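Local coordinates for histone-lysine N-methyltransferase, H3 lysine-9 specific SUVH4 (Arabidopsis thaliana, PDB 4QEO), which catalyses histone H3K9 methylation with S-adenosyl-L-methionine as methyl donor and binds methylated DNA, linking DNA methylation to transcriptional silencing, at residues N460-P465 with E497-Y502; P164-R169 with D185-V190. All blocks are in the same frame, centred on the assembly; numbering follows the deposited sequence.

Contact 1: residues N460-P465 with E497-Y502. With ZN (zinc ion), chain I; SAH (S-adenosyl-L-homocysteine), chain E.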
loop_
_atom_site.group_PDB
_atom_site.type_symbol
_atom_site.label_atom_id
_atom_site.label_comp_id
_atom_site.label_asym_id
_atom_site.label_seq_id
_atom_site.Cartn_x
_atom_site.Cartn_y
_atom_site.Cartn_z
ATOM N N ASN A 460 -14.487 -7.536 -1.142
ATOM C CA ASN A 460 -15.567 -6.627 -0.783
ATOM C C ASN A 460 -15.367 -5.193 -1.233
ATOM O O ASN A 460 -14.266 -4.799 -1.616
ATOM C CB ASN A 460 -15.813 -6.658 0.730
ATOM C CG ASN A 460 -16.382 -7.979 1.183
ATOM O OD1 ASN A 460 -17.264 -8.544 0.524
ATOM N ND2 ASN A 460 -15.866 -8.498 2.291
ATOM N N HIS A 461 -16.456 -4.428 -1.171
ATOM C CA HIS A 461 -16.445 -2.993 -1.422
ATOM C C HIS A 461 -15.989 -2.232 -0.180
ATOM O O HIS A 461 -16.251 -2.648 0.950
ATOM C CB HIS A 461 -17.854 -2.518 -1.808
ATOM C CG HIS A 461 -18.075 -1.041 -1.645
ATOM N ND1 HIS A 461 -17.961 -0.150 -2.691
ATOM C CD2 HIS A 461 -18.407 -0.301 -0.557
ATOM C CE1 HIS A 461 -18.204 1.075 -2.253
ATOM N NE2 HIS A 461 -18.480 1.011 -0.962
ATOM N N SER A 462 -15.322 -1.106 -0.400
ATOM C CA SER A 462 -15.068 -0.141 0.663
ATOM C C SER A 462 -15.108 1.269 0.115
ATOM O O SER A 462 -14.761 1.504 -1.046
ATOM C CB SER A 462 -13.725 -0.373 1.349
ATOM O OG SER A 462 -13.461 0.659 2.280
ATOM N N CYS A 463 -15.526 2.198 0.965
ATOM C CA CYS A 463 -15.586 3.602 0.604
ATOM C C CYS A 463 -14.188 4.216 0.645
ATOM O O CYS A 463 -13.950 5.247 0.019
ATOM C CB CYS A 463 -16.557 4.354 1.528
ATOM S SG CYS A 463 -18.286 3.752 1.458
ATOM N N GLU A 464 -13.270 3.587 1.382
ATOM C CA GLU A 464 -11.843 3.938 1.295
ATOM C C GLU A 464 -10.973 2.726 0.947
ATOM O O GLU A 464 -10.313 2.133 1.797
ATOM C CB GLU A 464 -11.326 4.700 2.529
ATOM C CG GLU A 464 -11.476 4.003 3.871
ATOM C CD GLU A 464 -10.927 4.832 5.028
ATOM O OE1 GLU A 464 -10.164 5.792 4.776
ATOM O OE2 GLU A 464 -11.260 4.524 6.192
ATOM N N PRO A 465 -10.972 2.364 -0.335
ATOM C CA PRO A 465 -10.359 1.142 -0.858
ATOM C C PRO A 465 -8.828 1.180 -0.867
ATOM O O PRO A 465 -8.235 2.259 -0.930
ATOM C CB PRO A 465 -10.870 1.122 -2.292
ATOM C CG PRO A 465 -11.004 2.560 -2.636
ATOM C CD PRO A 465 -11.551 3.186 -1.413
ATOM N N GLU A 497 -7.666 -6.235 5.001
ATOM C CA GLU A 497 -8.653 -6.668 4.023
ATOM C C GLU A 497 -8.420 -5.922 2.718
ATOM O O GLU A 497 -8.145 -4.720 2.723
ATOM C CB GLU A 497 -10.095 -6.442 4.518
ATOM C CG GLU A 497 -11.151 -6.870 3.485
ATOM C CD GLU A 497 -12.575 -6.892 4.027
ATOM O OE1 GLU A 497 -12.780 -6.578 5.221
ATOM O OE2 GLU A 497 -13.495 -7.237 3.257
ATOM N N LEU A 498 -8.508 -6.642 1.604
ATOM C CA LEU A 498 -8.372 -6.018 0.296
ATOM C C LEU A 498 -9.745 -5.549 -0.147
ATOM O O LEU A 498 -10.712 -6.304 -0.061
ATOM C CB LEU A 498 -7.808 -7.017 -0.726
ATOM C CG LEU A 498 -6.533 -7.777 -0.347
ATOM C CD1 LEU A 498 -6.072 -8.698 -1.485
ATOM C CD2 LEU A 498 -5.427 -6.818 0.049
ATOM N N THR A 499 -9.847 -4.303 -0.593
ATOM C CA THR A 499 -11.140 -3.774 -1.018
ATOM C C THR A 499 -10.992 -2.853 -2.215
ATOM O O THR A 499 -9.935 -2.274 -2.429
ATOM C CB THR A 499 -11.785 -2.917 0.095
ATOM O OG1 THR A 499 -10.930 -1.801 0.384
ATOM C CG2 THR A 499 -12.009 -3.719 1.365
ATOM N N TYR A 500 -12.073 -2.676 -2.959
ATOM C CA TYR A 500 -12.111 -1.646 -3.990
ATOM C C TYR A 500 -13.466 -0.957 -3.932
ATOM O O TYR A 500 -14.398 -1.469 -3.311
ATOM C CB TYR A 500 -11.795 -2.212 -5.390
ATOM C CG TYR A 500 -12.741 -3.284 -5.879
ATOM C CD1 TYR A 500 -12.639 -4.586 -5.414
ATOM C CD2 TYR A 500 -13.722 -3.003 -6.829
ATOM C CE1 TYR A 500 -13.487 -5.581 -5.862
ATOM C CE2 TYR A 500 -14.583 -4.000 -7.291
ATOM C CZ TYR A 500 -14.454 -5.290 -6.795
ATOM O OH TYR A 500 -15.286 -6.306 -7.206
ATOM N N ASP A 501 -13.577 0.212 -4.551
ATOM C CA ASP A 501 -14.856 0.932 -4.577
ATOM C C ASP A 501 -15.732 0.429 -5.729
ATOM O O ASP A 501 -15.368 0.566 -6.894
ATOM C CB ASP A 501 -14.609 2.442 -4.685
ATOM C CG ASP A 501 -15.897 3.259 -4.701
ATOM O OD1 ASP A 501 -16.996 2.682 -4.549
ATOM O OD2 ASP A 501 -15.808 4.494 -4.858
ATOM N N TYR A 502 -16.879 -0.162 -5.406
ATOM C CA TYR A 502 -17.794 -0.654 -6.442
ATOM C C TYR A 502 -18.313 0.500 -7.293
ATOM O O TYR A 502 -18.488 0.373 -8.508
ATOM C CB TYR A 502 -18.983 -1.401 -5.830
ATOM C CG TYR A 502 -18.657 -2.750 -5.229
ATOM C CD1 TYR A 502 -17.366 -3.276 -5.280
ATOM C CD2 TYR A 502 -19.651 -3.508 -4.614
ATOM C CE1 TYR A 502 -17.074 -4.516 -4.726
ATOM C CE2 TYR A 502 -19.375 -4.744 -4.060
ATOM C CZ TYR A 502 -18.086 -5.246 -4.113
ATOM O OH TYR A 502 -17.827 -6.487 -3.561
HETATM ZN ZN ZN I . -18.926 2.265 3.371
HETATM N N SAH E . -18.824 -10.776 0.782
HETATM C CA SAH E . -19.257 -11.312 -0.503
HETATM C CB SAH E . -18.211 -11.039 -1.586
HETATM C CG SAH E . -18.417 -9.719 -2.328
HETATM S SD SAH E . -19.753 -9.822 -3.550
HETATM C C SAH E . -19.602 -12.796 -0.400
HETATM O O SAH E . -19.575 -13.520 -1.394
HETATM O OXT SAH E . -19.918 -13.304 0.680
HETATM C "C5'" SAH E . -20.560 -8.311 -2.970
HETATM C "C4'" SAH E . -21.636 -8.624 -1.942
HETATM O "O4'" SAH E . -21.040 -8.694 -0.658
HETATM C "C3'" SAH E . -22.716 -7.556 -1.893
HETATM O "O3'" SAH E . -23.890 -7.995 -2.530
HETATM C "C2'" SAH E . -22.970 -7.331 -0.419
HETATM O "O2'" SAH E . -24.085 -8.078 0.011
HETATM C "C1'" SAH E . -21.720 -7.859 0.256
HETATM N N9 SAH E . -20.869 -6.703 0.573
HETATM C C8 SAH E . -19.761 -6.284 -0.122
HETATM N N7 SAH E . -19.271 -5.175 0.475
HETATM C C5 SAH E . -20.060 -4.875 1.530
HETATM C C6 SAH E . -20.015 -3.853 2.468
HETATM N N6 SAH E . -19.046 -2.943 2.409
HETATM N N1 SAH E . -20.980 -3.796 3.455
HETATM C C2 SAH E . -21.980 -4.748 3.510
HETATM N N3 SAH E . -22.018 -5.762 2.574
HETATM C C4 SAH E . -21.072 -5.826 1.604
HETATM O O HOH W 1 -12.615 -8.528 0.932
#

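Contact 2: residues P164-R169 with D185-V190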
loop_
_atom_site.group_PDB
_atom_site.type_symbol
_atom_site.label_atom_id
_atom_site.label_comp_id
_atom_site.label_asym_id
_atom_site.label_seq_id
_atom_site.Cartn_x
_atom_site.Cartn_y
_atom_site.Cartn_z
ATOM N N PRO A 164 6.509 15.854 24.169
ATOM C CA PRO A 164 6.632 14.473 23.717
ATOM C C PRO A 164 7.250 14.367 22.336
ATOM O O PRO A 164 7.202 15.303 21.527
ATOM C CB PRO A 164 5.182 13.995 23.650
ATOM C CG PRO A 164 4.410 15.211 23.403
ATOM C CD PRO A 164 5.125 16.340 24.086
ATOM N N VAL A 165 7.810 13.198 22.077
ATOM C CA VAL A 165 8.487 12.918 20.820
ATOM C C VAL A 165 7.783 11.721 20.182
ATOM O O VAL A 165 7.428 10.769 20.892
ATOM C CB VAL A 165 10.002 12.610 21.109
ATOM C CG1 VAL A 165 10.688 12.088 19.922
ATOM C CG2 VAL A 165 10.727 13.887 21.565
ATOM N N ARG A 166 7.557 11.775 18.866
ATOM C CA ARG A 166 7.094 10.607 18.125
ATOM C C ARG A 166 8.231 9.623 18.011
ATOM O O ARG A 166 9.367 10.012 17.764
ATOM C CB ARG A 166 6.612 10.989 16.706
ATOM C CG ARG A 166 5.388 11.916 16.702
ATOM C CD ARG A 166 4.825 12.088 15.254
ATOM N NE ARG A 166 5.749 12.819 14.384
ATOM C CZ ARG A 166 5.967 14.131 14.446
ATOM N NH1 ARG A 166 5.333 14.867 15.348
ATOM N NH2 ARG A 166 6.812 14.711 13.589
ATOM N N VAL A 167 7.923 8.343 18.190
ATOM C CA VAL A 167 8.938 7.302 18.134
ATOM C C VAL A 167 8.518 6.277 17.077
ATOM O O VAL A 167 7.388 5.782 17.075
ATOM C CB VAL A 167 9.141 6.612 19.513
ATOM C CG1 VAL A 167 10.055 5.410 19.361
ATOM C CG2 VAL A 167 9.700 7.614 20.528
ATOM N N THR A 168 9.442 5.993 16.169
ATOM C CA THR A 168 9.203 5.083 15.055
ATOM C C THR A 168 10.296 4.030 15.032
ATOM O O THR A 168 11.479 4.353 15.177
ATOM C CB THR A 168 9.185 5.860 13.723
ATOM O OG1 THR A 168 8.093 6.793 13.744
ATOM C CG2 THR A 168 9.043 4.901 12.513
ATOM N N ARG A 169 9.898 2.771 14.867
ATOM C CA ARG A 169 10.850 1.663 14.896
ATOM C C ARG A 169 11.000 1.047 13.503
ATOM O O ARG A 169 10.001 0.786 12.824
ATOM C CB ARG A 169 10.369 0.564 15.846
ATOM C CG ARG A 169 10.695 0.783 17.336
ATOM C CD ARG A 169 10.072 -0.326 18.197
ATOM N NE ARG A 169 10.403 -0.127 19.604
ATOM C CZ ARG A 169 9.708 0.652 20.431
ATOM N NH1 ARG A 169 8.616 1.283 20.002
ATOM N NH2 ARG A 169 10.093 0.783 21.699
ATOM N N ASP A 185 5.110 4.270 16.578
ATOM C CA ASP A 185 4.681 3.559 17.767
ATOM C C ASP A 185 4.080 4.451 18.853
ATOM O O ASP A 185 3.831 3.993 19.975
ATOM C CB ASP A 185 5.853 2.739 18.328
ATOM C CG ASP A 185 6.208 1.550 17.439
ATOM O OD1 ASP A 185 5.385 1.172 16.573
ATOM O OD2 ASP A 185 7.306 0.987 17.609
ATOM N N GLY A 186 3.851 5.719 18.526
ATOM C CA GLY A 186 3.206 6.629 19.464
ATOM C C GLY A 186 4.129 7.662 20.086
ATOM O O GLY A 186 5.327 7.734 19.767
ATOM N N LEU A 187 3.576 8.465 20.991
ATOM C CA LEU A 187 4.353 9.497 21.649
ATOM C C LEU A 187 5.072 8.961 22.907
ATOM O O LEU A 187 4.522 8.141 23.644
ATOM C CB LEU A 187 3.428 10.655 22.026
ATOM C CG LEU A 187 2.675 11.261 20.830
ATOM C CD1 LEU A 187 1.615 12.200 21.321
ATOM C CD2 LEU A 187 3.684 12.029 19.960
ATOM N N TYR A 188 6.294 9.437 23.136
ATOM C CA TYR A 188 7.064 9.134 24.348
ATOM C C TYR A 188 7.538 10.440 24.948
ATOM O O TYR A 188 7.833 11.396 24.229
ATOM C CB TYR A 188 8.307 8.284 24.016
ATOM C CG TYR A 188 8.052 6.823 23.644
ATOM C CD1 TYR A 188 7.303 6.472 22.527
ATOM C CD2 TYR A 188 8.623 5.791 24.400
ATOM C CE1 TYR A 188 7.100 5.128 22.177
ATOM C CE2 TYR A 188 8.431 4.445 24.052
ATOM C CZ TYR A 188 7.672 4.122 22.950
ATOM O OH TYR A 188 7.463 2.793 22.622
ATOM N N LYS A 189 7.640 10.489 26.270
ATOM C CA LYS A 189 8.337 11.584 26.905
ATOM C C LYS A 189 9.804 11.238 27.062
ATOM O O LYS A 189 10.160 10.065 27.147
ATOM C CB LYS A 189 7.741 11.873 28.293
ATOM C CG LYS A 189 7.920 10.759 29.350
ATOM C CD LYS A 189 7.594 11.329 30.781
ATOM C CE LYS A 189 7.833 10.323 31.935
ATOM N NZ LYS A 189 7.560 10.921 33.319
ATOM N N VAL A 190 10.649 12.263 27.108
ATOM C CA VAL A 190 12.026 12.085 27.544
ATOM C C VAL A 190 12.034 12.256 29.062
ATOM O O VAL A 190 11.865 13.356 29.589
ATOM C CB VAL A 190 12.966 13.099 26.882
ATOM C CG1 VAL A 190 14.434 12.759 27.189
ATOM C CG2 VAL A 190 12.712 13.101 25.388
#

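Contact 1: residues N460-P465 with E497-Y502
His-461 and Tyr-502 form the dense part of this contact. The CB of His-461 sits over the centre of the Tyr-502 ring, 3.3 Å from its centroid, a CH-pi contact, while the imidazole turns an edge toward the same face in an offset edge-to-face pair with planes 64° apart. CG anti to the backbone N (chi1 161°) carries the imidazole forward past its strand partner Tyr-500, and ND1 accepts the backbone N of Tyr-502 at 2.9 Å, close to the ring plane. This bond fixes the rotation of the ring and identifies ND1 as an acceptor. The Tyr-502 hydroxyl is bonded to the carbonyl of Ile-459. Between the short parallel strands, Ser-462 N bonds to Tyr-500 O from above the carbonyl plane, Ser-462 CB is pressed against Thr-499 CB at 3.4 Å, and Pro-465 lays CB on the Tyr-500 backbone.

Beyond it the contact thins: Pro-465 CG only brushes CB of the solvent-exposed Asp-501, 4.1 Å away.

At the cofactor end, Asn-460 ND2 is held by Glu-497 OE2, at 2.9 Å, and by the carbonyl of Trp-367, which turns OD1 toward S-adenosyl-L-homocysteine, 2.7 Å from its amino N. Lys-365 anchors the Glu-497 carboxylate through a salt bridge, and a water joins Asn-460 N, Glu-497 OE2 and Leu-498 O. His-461 O accepts the adenine N6. Cys-463 binds zinc with Cys-521, Cys-523 and Cys-528, so cofactor-holding residues and a post-SET zinc ligand lie within four positions, consistent with the requirement of the post-SET region for activity.

Contact 2: residues P164-R169 with D185-V190
Pro-164 opens the pairing by resting CB near CB of Leu-187, 4.1 Å away, with its CA beside the Tyr-188 carbonyl. Val-165 then forms the antiparallel hydrogen-bonded pair with Tyr-188, each backbone N giving to the other's O at 2.8 Å; its side chain shares a face with the tyrosine and packs on helix 151-161. Arg-166, in the following non-hydrogen-bonded pair, emerges on the other face, where its CG lies alongside CD2 of Leu-187 at 3.7 Å; its guanidinium continues to the carbonyls of Ile-56, Gly-58 and Phe-80. Val-167 N donates to Gly-186 O, and its O accepts from Asp-185 N. Its isopropyl group crosses the Tyr-188 side chain at about a right angle, CG2 lying 3.3 Å from CD1, with CG1 over the ring face. Gly-186 has backbone angles (phi 107°, psi -177°) that would jam a CB against the preceding carbonyl.

Arg-169 ends the segment. Extended from CG to NE, it carries NH1 to Asp-185 OD2, a salt bridge of 2.7 Å that meets the oxygen on its anti side with the two planar groups nearly coplanar. The same NH1 reaches Tyr-188 OH at 3.2 Å, in the guanidinium plane; NE forms a salt bridge with Asp-121, and Ala-123 O receives both NH2 and the tyrosine hydroxyl. A leucine in place of Arg-169 would probably leave the buried carboxylate of Asp-185 without its countercharge and the Tyr-188 hydroxyl with one partner fewer. One guanidinium thus bridges the carboxylates of Asp-185 and Asp-121 and probably offsets part of their negative charge, tying this SRA-domain hairpin to strand 120-122.

Overall arrangement
Contact 2 comes first along the chain and lies in the SRA domain, where strands 165-172 and 180-197 form a hairpin within a mixed sheet of eight strands. Contact 1 follows in the SET domain, its two short strands forming a separate parallel pair. The contacts share no sheet and do not touch: their centres are 32 Å apart and their nearest atoms about 19 Å. Contact 2 approaches the bound DNA to about 7 Å, whereas contact 1 stays about 21 Å from it but holds cofactor and zinc ligands. This separation fits a protein that reads methylated DNA with one domain and modifies histone H3 with another.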